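Local structure of probable uracil-DNA glycosylase (Acanthamoeba polyphaga mimivirus, 5X55) at residues A[100-105]-A[203-208]; A[107-112]-A[165-170]; A[175-180]-A[245-250]. The protein is a probable uracil-DNA glycosylase, a member of the UDG superfamily with an alpha/beta fold built round a four-stranded parallel sheet. One frame throughout, in Å; residues are numbered along the deposited sequence.

Overall arrangement
Contacts 1 and 3 are buried and share one apolar core: Ile102 of contact 1 packs on Val177 and Ile247 of contact 3, and Cys207 SG meets Ile247 CD1. Contact 1 brings the end of helix 98-102 to the loop 203-208, while contact 3 joins the ends of helices 173-177 and 244-248. Contact 2 lies farther out, its centre about 17 Å from the centre of the chain, against about 11 Å for the centres of the other two, and pairs two loops. Its chemistry changes accordingly, adding bridging waters, a carboxylate and aromatic rings to aliphatic packing. Contacts 1 and 2 also touch, for example where Tyr109 packs on Ile104; contacts 2 and 3 do not.

Contact 1: A[100-105]-A[203-208]; sequences EYILID and YAMGCS
With chi1 at 60°, Met205 places CG between its backbone N and carbonyl carbon, and a bend at chi3 of -80° then turns CE toward Ile102 and Ile104. Ile102 answers by holding CG1 anti to its own N (chi1 -166°), which sends CD1 out toward Met205 and Cys207. In this alpha/beta fold of the uracil-DNA glycosylase superfamily, the contact fits the C-terminal end of helix 98-102 and the residues after it against the loop that follows strand 185-189 of the parallel sheet.

The sulfur-containing side chains supply one side of the interface and the isoleucines the other. Ile102 CD1 reaches Cys207 SG at 3.5 Å and also meets Met205 CE at 4.0 Å. The Ile104 and Met205 side chains run past each other in opposite directions, so that Ile104 CD1 lies against both ends of the methionine side chain, 4.0 Å from Met205 CB and 3.9 Å from Met205 CE. Between Met205 and Cys207 the loop turns at Gly206, whose positive phi suits glycine.

Polar links come from helix 173-177 beside the contact. Asn173 ND2 is hydrogen-bonded to both Tyr101 O and Met205 O, bridging the two segments, and Thr174 OG1 bonds to Gly206 O. Ile102 also packs on Asn173, so this helix covers one flank of the cluster. The closest approach across the segments pairs an apolar group with a backbone oxygen: the methyl carbon Met205 CE lies 3.3 Å from Ile102 O, at the end of the helix.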
loop_
_atom_site.group_PDB
_atom_site.type_symbol
_atom_site.label_atom_id
_atom_site.label_comp_id
_atom_site.label_asym_id
_atom_site.label_seq_id
_atom_site.Cartn_x
_atom_site.Cartn_y
_atom_site.Cartn_z
ATOM N N GLU A 100 3.431 -15.668 -8.383
ATOM C CA GLU A 100 4.717 -15.268 -8.932
ATOM C C GLU A 100 4.966 -13.779 -8.735
ATOM O O GLU A 100 6.121 -13.366 -8.584
ATOM C CB GLU A 100 4.809 -15.660 -10.400
ATOM C CG GLU A 100 5.132 -17.136 -10.573
ATOM C CD GLU A 100 5.178 -17.573 -12.026
ATOM O OE1 GLU A 100 4.126 -17.546 -12.694
ATOM O OE2 GLU A 100 6.274 -17.934 -12.501
ATOM N N TYR A 101 3.901 -12.972 -8.688
ATOM C CA TYR A 101 3.994 -11.540 -8.423
ATOM C C TYR A 101 3.992 -11.212 -6.938
ATOM O O TYR A 101 4.669 -10.269 -6.516
ATOM C CB TYR A 101 2.827 -10.786 -9.074
ATOM C CG TYR A 101 2.756 -10.874 -10.578
ATOM C CD1 TYR A 101 3.528 -10.047 -11.378
ATOM C CD2 TYR A 101 1.891 -11.766 -11.197
ATOM C CE1 TYR A 101 3.465 -10.120 -12.752
ATOM C CE2 TYR A 101 1.808 -11.842 -12.574
ATOM C CZ TYR A 101 2.598 -11.014 -13.351
ATOM O OH TYR A 101 2.523 -11.097 -14.726
ATOM N N ILE A 102 3.211 -11.926 -6.131
ATOM C CA ILE A 102 3.023 -11.443 -4.769
ATOM C C ILE A 102 3.948 -12.190 -3.810
ATOM O O ILE A 102 4.389 -11.625 -2.801
ATOM C CB ILE A 102 1.541 -11.523 -4.335
ATOM C CG1 ILE A 102 1.315 -10.696 -3.069
ATOM C CG2 ILE A 102 1.074 -12.948 -4.117
ATOM C CD1 ILE A 102 1.428 -9.201 -3.293
ATOM N N LEU A 103 4.276 -13.445 -4.112
ATOM C CA LEU A 103 5.165 -14.223 -3.247
ATOM C C LEU A 103 6.561 -14.248 -3.866
ATOM O O LEU A 103 6.959 -15.197 -4.539
ATOM C CB LEU A 103 4.618 -15.627 -3.027
ATOM C CG LEU A 103 5.465 -16.393 -2.016
ATOM C CD1 LEU A 103 5.249 -15.789 -0.648
ATOM C CD2 LEU A 103 5.164 -17.881 -2.018
ATOM N N ILE A 104 7.327 -13.195 -3.592
ATOM C CA ILE A 104 8.565 -12.900 -4.304
ATOM C C ILE A 104 9.768 -13.383 -3.501
ATOM O O ILE A 104 9.849 -13.170 -2.284
ATOM C CB ILE A 104 8.658 -11.387 -4.578
ATOM C CG1 ILE A 104 7.573 -10.962 -5.548
ATOM C CG2 ILE A 104 10.032 -10.994 -5.111
ATOM C CD1 ILE A 104 7.484 -9.474 -5.648
ATOM N N ASP A 105 10.724 -13.996 -4.189
ATOM C CA ASP A 105 11.980 -14.432 -3.588
ATOM C C ASP A 105 13.109 -13.557 -4.120
ATOM O O ASP A 105 13.352 -13.521 -5.336
ATOM C CB ASP A 105 12.237 -15.905 -3.898
ATOM C CG ASP A 105 13.565 -16.407 -3.354
ATOM O OD1 ASP A 105 14.185 -15.753 -2.482
ATOM O OD2 ASP A 105 13.983 -17.493 -3.800
ATOM N N TYR A 203 13.732 -3.490 -2.190
ATOM C CA TYR A 203 12.758 -3.867 -1.166
ATOM C C TYR A 203 11.331 -3.558 -1.604
ATOM O O TYR A 203 10.407 -4.278 -1.228
ATOM C CB TYR A 203 13.047 -3.139 0.148
ATOM C CG TYR A 203 14.331 -3.535 0.829
ATOM C CD1 TYR A 203 15.001 -4.698 0.486
ATOM C CD2 TYR A 203 14.873 -2.736 1.822
ATOM C CE1 TYR A 203 16.189 -5.051 1.115
ATOM C CE2 TYR A 203 16.046 -3.077 2.459
ATOM C CZ TYR A 203 16.701 -4.232 2.105
ATOM O OH TYR A 203 17.870 -4.557 2.752
ATOM N N ALA A 204 11.129 -2.501 -2.385
ATOM C CA ALA A 204 9.787 -2.150 -2.841
ATOM C C ALA A 204 9.233 -3.236 -3.767
ATOM O O ALA A 204 9.911 -3.676 -4.708
ATOM C CB ALA A 204 9.815 -0.801 -3.553
ATOM N N MET A 205 8.000 -3.682 -3.485
ATOM C CA MET A 205 7.354 -4.714 -4.285
ATOM C C MET A 205 5.906 -4.358 -4.633
ATOM O O MET A 205 5.130 -5.231 -4.996
ATOM C CB MET A 205 7.416 -6.064 -3.563
ATOM C CG MET A 205 6.735 -6.107 -2.194
ATOM S SD MET A 205 6.726 -7.819 -1.614
ATOM C CE MET A 205 5.326 -8.456 -2.546
ATOM N N GLY A 206 5.536 -3.083 -4.570
ATOM C CA GLY A 206 4.215 -2.684 -4.999
ATOM C C GLY A 206 3.133 -2.904 -3.977
ATOM O O GLY A 206 1.951 -2.847 -4.327
ATOM N N CYS A 207 3.508 -3.187 -2.737
ATOM C CA CYS A 207 2.607 -3.330 -1.605
ATOM C C CYS A 207 3.160 -2.491 -0.477
ATOM O O CYS A 207 4.381 -2.447 -0.287
ATOM C CB CYS A 207 2.518 -4.774 -1.126
ATOM S SG CYS A 207 2.171 -5.885 -2.414
ATOM N N SER A 208 2.283 -1.861 0.296
ATOM C CA SER A 208 2.779 -1.166 1.474
ATOM C C SER A 208 3.276 -2.181 2.502
ATOM O O SER A 208 2.735 -3.288 2.626
ATOM C CB SER A 208 1.708 -0.239 2.074
ATOM O OG SER A 208 0.506 -0.906 2.400
#

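Contact 2: A[107-112]-A[165-170]; sequences NNYHFK and VPYPEL
Glu169 and Lys112 provide the direct polar link between these two loops. Lys112 N donates to Glu169 OE2 over 3.3 Å, with an almost straight N-H...O angle of 169°, and arrives nearly along the axis of the carboxylate C-O bond. The glutamate chain is extended beyond CG (chi2 178°), which carries OE2 across to the opposing backbone. Its other oxygen, OE1, forms a salt bridge with Arg96, so both carboxylate oxygens are engaged, which should restrain its rotation. Lys112 NZ remains 5.1 Å from Glu169 OE2, near enough that it may favour the negative charge electrostatically, though the charged atoms are not in contact.

Two waters extend the polar network. One donates to Tyr109 OH and accepts from Tyr167 N. The other accepts from Glu169 N and donates to Glu169 OE2, giving OE2 a second hydrogen-bond partner; its further leg to Lys112 O is suspiciously short and therefore doubtful in detail.

Apolar and aromatic contacts fill the remainder. Leu170 CD2 makes a CH-pi contact over one face of the Phe111 ring, 4.0 Å from the centroid and 22° off the normal, while Leu170 CD1 comes within 3.5 Å of Tyr109 OH. Tyr167 brings CE2 to the edge of the Tyr109 ring, 3.9 Å from Tyr109 CE1. Phe111 CD2, from the same segment, lies over one face of that ring.

The segment 165-170, with its cis peptide before Pro166, leads from strand 164-165, paired with strand 260-261, into helix 173-177, ahead of the first strand of the parallel sheet. Pro168 packs on Trp114 and Cys117 of helix 114-117, and Trp114 NE1 bonds to Pro166 O.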
loop_
_atom_site.group_PDB
_atom_site.type_symbol
_atom_site.label_atom_id
_atom_site.label_comp_id
_atom_site.label_asym_id
_atom_site.label_seq_id
_atom_site.Cartn_x
_atom_site.Cartn_y
_atom_site.Cartn_z
ATOM N N ASN A 107 16.227 -14.032 -3.936
ATOM C CA ASN A 107 17.229 -14.869 -4.589
ATOM C C ASN A 107 16.802 -15.357 -5.972
ATOM O O ASN A 107 17.629 -15.926 -6.684
ATOM C CB ASN A 107 17.552 -16.085 -3.727
ATOM C CG ASN A 107 18.147 -15.712 -2.377
ATOM O OD1 ASN A 107 18.864 -14.724 -2.244
ATOM N ND2 ASN A 107 17.838 -16.506 -1.368
ATOM N N ASN A 108 15.542 -15.163 -6.370
ATOM C CA ASN A 108 15.046 -15.640 -7.657
ATOM C C ASN A 108 14.150 -14.564 -8.278
ATOM O O ASN A 108 12.957 -14.750 -8.540
ATOM C CB ASN A 108 14.331 -16.978 -7.487
ATOM C CG ASN A 108 15.302 -18.122 -7.304
ATOM O OD1 ASN A 108 15.744 -18.729 -8.281
ATOM N ND2 ASN A 108 15.665 -18.409 -6.055
ATOM N N TYR A 109 14.767 -13.426 -8.549
ATOM C CA TYR A 109 14.088 -12.171 -8.853
ATOM C C TYR A 109 14.348 -11.830 -10.316
ATOM O O TYR A 109 15.440 -11.385 -10.663
ATOM C CB TYR A 109 14.618 -11.090 -7.918
ATOM C CG TYR A 109 13.837 -9.797 -7.863
ATOM C CD1 TYR A 109 14.136 -8.740 -8.719
ATOM C CD2 TYR A 109 12.840 -9.616 -6.914
ATOM C CE1 TYR A 109 13.441 -7.559 -8.651
ATOM C CE2 TYR A 109 12.130 -8.438 -6.837
ATOM C CZ TYR A 109 12.434 -7.410 -7.705
ATOM O OH TYR A 109 11.729 -6.231 -7.618
ATOM N N HIS A 110 13.347 -12.018 -11.173
ATOM C CA HIS A 110 13.560 -11.851 -12.607
ATOM C C HIS A 110 12.697 -10.760 -13.220
ATOM O O HIS A 110 12.551 -10.712 -14.443
ATOM C CB HIS A 110 13.346 -13.188 -13.314
ATOM C CG HIS A 110 14.246 -14.258 -12.791
ATOM N ND1 HIS A 110 15.620 -14.175 -12.884
ATOM C CD2 HIS A 110 13.983 -15.387 -12.094
ATOM C CE1 HIS A 110 16.163 -15.229 -12.305
ATOM N NE2 HIS A 110 15.192 -15.983 -11.821
ATOM N N PHE A 111 12.167 -9.853 -12.403
ATOM C CA PHE A 111 11.371 -8.766 -12.940
ATOM C C PHE A 111 12.263 -7.780 -13.675
ATOM O O PHE A 111 13.392 -7.512 -13.263
ATOM C CB PHE A 111 10.597 -8.090 -11.810
ATOM C CG PHE A 111 9.773 -9.054 -11.027
ATOM C CD1 PHE A 111 8.504 -9.399 -11.453
ATOM C CD2 PHE A 111 10.292 -9.679 -9.902
ATOM C CE1 PHE A 111 7.755 -10.320 -10.749
ATOM C CE2 PHE A 111 9.542 -10.597 -9.203
ATOM C CZ PHE A 111 8.272 -10.915 -9.628
ATOM N N LYS A 112 11.762 -7.267 -14.792
ATOM C CA LYS A 112 12.499 -6.268 -15.545
ATOM C C LYS A 112 12.396 -4.897 -14.878
ATOM O O LYS A 112 11.374 -4.552 -14.273
ATOM C CB LYS A 112 11.955 -6.191 -16.970
ATOM C CG LYS A 112 12.160 -7.448 -17.790
ATOM C CD LYS A 112 10.958 -7.706 -18.705
ATOM C CE LYS A 112 10.693 -6.539 -19.654
ATOM N NZ LYS A 112 9.363 -6.661 -20.366
ATOM N N VAL A 165 11.612 2.547 -8.464
ATOM C CA VAL A 165 11.180 1.344 -7.756
ATOM C C VAL A 165 9.755 1.605 -7.277
ATOM O O VAL A 165 9.386 2.771 -7.059
ATOM C CB VAL A 165 12.117 0.994 -6.588
ATOM C CG1 VAL A 165 13.525 0.690 -7.096
ATOM C CG2 VAL A 165 12.133 2.129 -5.527
ATOM N N PRO A 166 8.894 0.582 -7.165
ATOM C CA PRO A 166 9.154 -0.803 -7.577
ATOM C C PRO A 166 9.194 -0.944 -9.100
ATOM O O PRO A 166 8.796 -0.003 -9.785
ATOM C CB PRO A 166 7.962 -1.567 -6.994
ATOM C CG PRO A 166 6.843 -0.557 -7.043
ATOM C CD PRO A 166 7.516 0.754 -6.663
ATOM N N TYR A 167 9.667 -2.094 -9.601
ATOM C CA TYR A 167 9.705 -2.355 -11.032
ATOM C C TYR A 167 8.284 -2.424 -11.591
ATOM O O TYR A 167 7.325 -2.667 -10.849
ATOM C CB TYR A 167 10.467 -3.646 -11.313
ATOM C CG TYR A 167 11.967 -3.523 -11.092
ATOM C CD1 TYR A 167 12.551 -2.288 -10.831
ATOM C CD2 TYR A 167 12.798 -4.635 -11.158
ATOM C CE1 TYR A 167 13.899 -2.171 -10.639
ATOM C CE2 TYR A 167 14.160 -4.525 -10.962
ATOM C CZ TYR A 167 14.702 -3.289 -10.700
ATOM O OH TYR A 167 16.049 -3.161 -10.495
ATOM N N PRO A 168 8.122 -2.176 -12.896
ATOM C CA PRO A 168 6.771 -1.935 -13.418
ATOM C C PRO A 168 5.865 -3.157 -13.368
ATOM O O PRO A 168 4.652 -2.996 -13.225
ATOM C CB PRO A 168 7.019 -1.448 -14.857
ATOM C CG PRO A 168 8.418 -1.710 -15.147
ATOM C CD PRO A 168 9.171 -1.876 -13.890
ATOM N N GLU A 169 6.402 -4.371 -13.452
ATOM C CA GLU A 169 5.528 -5.521 -13.294
ATOM C C GLU A 169 5.049 -5.682 -11.859
ATOM O O GLU A 169 4.130 -6.473 -11.619
ATOM C CB GLU A 169 6.232 -6.800 -13.750
ATOM C CG GLU A 169 6.705 -6.776 -15.210
ATOM C CD GLU A 169 7.443 -8.057 -15.611
ATOM O OE1 GLU A 169 6.759 -9.035 -16.017
ATOM O OE2 GLU A 169 8.695 -8.095 -15.499
ATOM N N LEU A 170 5.635 -4.950 -10.909
ATOM C CA LEU A 170 5.157 -4.939 -9.531
ATOM C C LEU A 170 4.424 -3.655 -9.156
ATOM O O LEU A 170 3.892 -3.568 -8.044
ATOM C CB LEU A 170 6.321 -5.150 -8.572
ATOM C CG LEU A 170 7.126 -6.409 -8.831
ATOM C CD1 LEU A 170 8.284 -6.477 -7.844
ATOM C CD2 LEU A 170 6.204 -7.604 -8.686
HETATM O O HOH W 1 10.724 -3.758 -7.568
HETATM O O HOH W 2 9.107 -5.467 -13.953
#

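Contact 3: A[175-180]-A[245-250]; sequences MNVLPP and SWILQG
Ile247 O takes one hydrogen bond, from Gly250 N at 3.0 Å, and is packed over by Leu178 from across the contact. Leu178 CG lies 3.4 Å from Ile247 O, with both methyl groups of the leucine also near it. An oxygen satisfied within its own helix end is thus buried under a branched aliphatic group. The bond belongs to a Schellman motif that ends helix 244-248, completed by Thr251 N to Trp246 O, with Gly250 at positive phi as the C' residue. Leu178 CD1 reaches Gly250 CA at 3.5 Å, so the leucine rests on the turn itself.

Beside this, Val177 meets the last turn of the same helix. With its CG1 anti to the backbone N (chi1 175°), that methyl touches Ile247 CG2 at 3.9 Å and Leu248 CD2 at 3.8 Å; in both pairs the side chains cross at about a right angle. Gln249 curls back so that NE2 donates to Ser245 O at 2.9 Å, while its OE1 is bonded to Phe367 N. The amide approaches Ser245 O from above the carbonyl plane, 63° out of it.

The contact joins two helix ends in the alpha/beta core. Helix 98-102 closes over the apolar patch through Ile98, which touches both Val177 and Leu248, while Met253 of strand 251-255 touches Ile247. Beyond the Schellman turn the chain enters strand 251-255, an outer strand of the parallel sheet, and Gly250 is already backbone-bonded to Val185 of the adjacent strand 185-189.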
loop_
_atom_site.group_PDB
_atom_site.type_symbol
_atom_site.label_atom_id
_atom_site.label_comp_id
_atom_site.label_asym_id
_atom_site.label_seq_id
_atom_site.Cartn_x
_atom_site.Cartn_y
_atom_site.Cartn_z
ATOM N N MET A 175 -3.305 -4.359 -6.626
ATOM C CA MET A 175 -4.488 -4.357 -7.492
ATOM C C MET A 175 -4.527 -5.583 -8.388
ATOM O O MET A 175 -5.608 -6.079 -8.714
ATOM C CB MET A 175 -4.528 -3.083 -8.350
ATOM C CG MET A 175 -4.704 -1.803 -7.503
ATOM S SD MET A 175 -4.165 -0.263 -8.269
ATOM C CE MET A 175 -5.401 -0.090 -9.560
ATOM N N ASN A 176 -3.365 -6.081 -8.803
ATOM C CA ASN A 176 -3.356 -7.281 -9.625
ATOM C C ASN A 176 -3.727 -8.510 -8.812
ATOM O O ASN A 176 -4.294 -9.461 -9.362
ATOM C CB ASN A 176 -1.996 -7.434 -10.307
ATOM C CG ASN A 176 -1.807 -6.413 -11.429
ATOM O OD1 ASN A 176 -2.759 -6.113 -12.149
ATOM N ND2 ASN A 176 -0.598 -5.860 -11.563
ATOM N N VAL A 177 -3.448 -8.507 -7.506
ATOM C CA VAL A 177 -3.948 -9.597 -6.674
ATOM C C VAL A 177 -5.436 -9.425 -6.388
ATOM O O VAL A 177 -6.196 -10.386 -6.459
ATOM C CB VAL A 177 -3.150 -9.715 -5.362
ATOM C CG1 VAL A 177 -3.792 -10.775 -4.479
ATOM C CG2 VAL A 177 -1.709 -10.062 -5.626
ATOM N N LEU A 178 -5.886 -8.212 -6.067
ATOM C CA LEU A 178 -7.228 -8.008 -5.504
ATOM C C LEU A 178 -8.125 -7.188 -6.403
ATOM O O LEU A 178 -7.926 -5.961 -6.510
ATOM C CB LEU A 178 -7.143 -7.307 -4.157
ATOM C CG LEU A 178 -6.970 -8.139 -2.903
ATOM C CD1 LEU A 178 -7.013 -7.192 -1.697
ATOM C CD2 LEU A 178 -8.075 -9.177 -2.873
ATOM N N PRO A 179 -9.144 -7.773 -7.023
ATOM C CA PRO A 179 -10.177 -6.953 -7.644
ATOM C C PRO A 179 -10.848 -6.086 -6.607
ATOM O O PRO A 179 -10.909 -6.442 -5.409
ATOM C CB PRO A 179 -11.139 -7.988 -8.246
ATOM C CG PRO A 179 -10.838 -9.256 -7.549
ATOM C CD PRO A 179 -9.393 -9.214 -7.201
ATOM N N PRO A 180 -11.354 -4.909 -6.999
ATOM C CA PRO A 180 -11.926 -3.985 -6.000
ATOM C C PRO A 180 -13.051 -4.598 -5.182
ATOM O O PRO A 180 -13.175 -4.304 -3.986
ATOM C CB PRO A 180 -12.420 -2.800 -6.844
ATOM C CG PRO A 180 -12.468 -3.284 -8.249
ATOM C CD PRO A 180 -11.482 -4.416 -8.381
ATOM N N SER A 245 0.111 -13.360 2.167
ATOM C CA SER A 245 -1.011 -14.045 2.795
ATOM C C SER A 245 -2.151 -13.083 3.115
ATOM O O SER A 245 -3.328 -13.388 2.873
ATOM C CB SER A 245 -0.528 -14.741 4.065
ATOM O OG SER A 245 -1.627 -15.278 4.767
ATOM N N TRP A 246 -1.820 -11.919 3.686
ATOM C CA TRP A 246 -2.848 -10.948 4.040
ATOM C C TRP A 246 -3.503 -10.372 2.801
ATOM O O TRP A 246 -4.721 -10.148 2.778
ATOM C CB TRP A 246 -2.250 -9.810 4.876
ATOM C CG TRP A 246 -1.609 -10.236 6.137
ATOM C CD1 TRP A 246 -1.616 -11.492 6.692
ATOM C CD2 TRP A 246 -0.847 -9.411 7.019
ATOM N NE1 TRP A 246 -0.909 -11.491 7.860
ATOM C CE2 TRP A 246 -0.420 -10.224 8.084
ATOM C CE3 TRP A 246 -0.483 -8.058 7.006
ATOM C CZ2 TRP A 246 0.367 -9.736 9.121
ATOM C CZ3 TRP A 246 0.289 -7.565 8.041
ATOM C CH2 TRP A 246 0.710 -8.406 9.085
ATOM N N ILE A 247 -2.704 -10.087 1.777
ATOM C CA ILE A 247 -3.230 -9.416 0.599
ATOM C C ILE A 247 -4.149 -10.345 -0.165
ATOM O O ILE A 247 -5.217 -9.929 -0.632
ATOM C CB ILE A 247 -2.070 -8.900 -0.267
ATOM C CG1 ILE A 247 -1.264 -7.858 0.520
ATOM C CG2 ILE A 247 -2.565 -8.349 -1.630
ATOM C CD1 ILE A 247 0.109 -7.652 -0.056
ATOM N N LEU A 248 -3.775 -11.628 -0.268
ATOM C CA LEU A 248 -4.626 -12.597 -0.960
ATOM C C LEU A 248 -5.996 -12.726 -0.304
ATOM O O LEU A 248 -6.968 -13.086 -0.977
ATOM C CB LEU A 248 -3.934 -13.952 -1.005
ATOM C CG LEU A 248 -2.781 -14.033 -2.003
ATOM C CD1 LEU A 248 -1.738 -15.061 -1.565
ATOM C CD2 LEU A 248 -3.316 -14.350 -3.410
ATOM N N GLN A 249 -6.095 -12.429 0.997
ATOM C CA GLN A 249 -7.339 -12.518 1.754
ATOM C C GLN A 249 -8.094 -11.196 1.820
ATOM O O GLN A 249 -9.020 -11.061 2.628
ATOM C CB GLN A 249 -7.068 -13.023 3.175
ATOM C CG GLN A 249 -6.445 -14.443 3.255
ATOM C CD GLN A 249 -6.079 -14.827 4.675
ATOM O OE1 GLN A 249 -6.947 -15.125 5.501
ATOM N NE2 GLN A 249 -4.790 -14.769 4.984
ATOM N N GLY A 250 -7.726 -10.218 1.001
ATOM C CA GLY A 250 -8.475 -8.987 0.914
ATOM C C GLY A 250 -7.906 -7.797 1.661
ATOM O O GLY A 250 -8.622 -6.805 1.828
#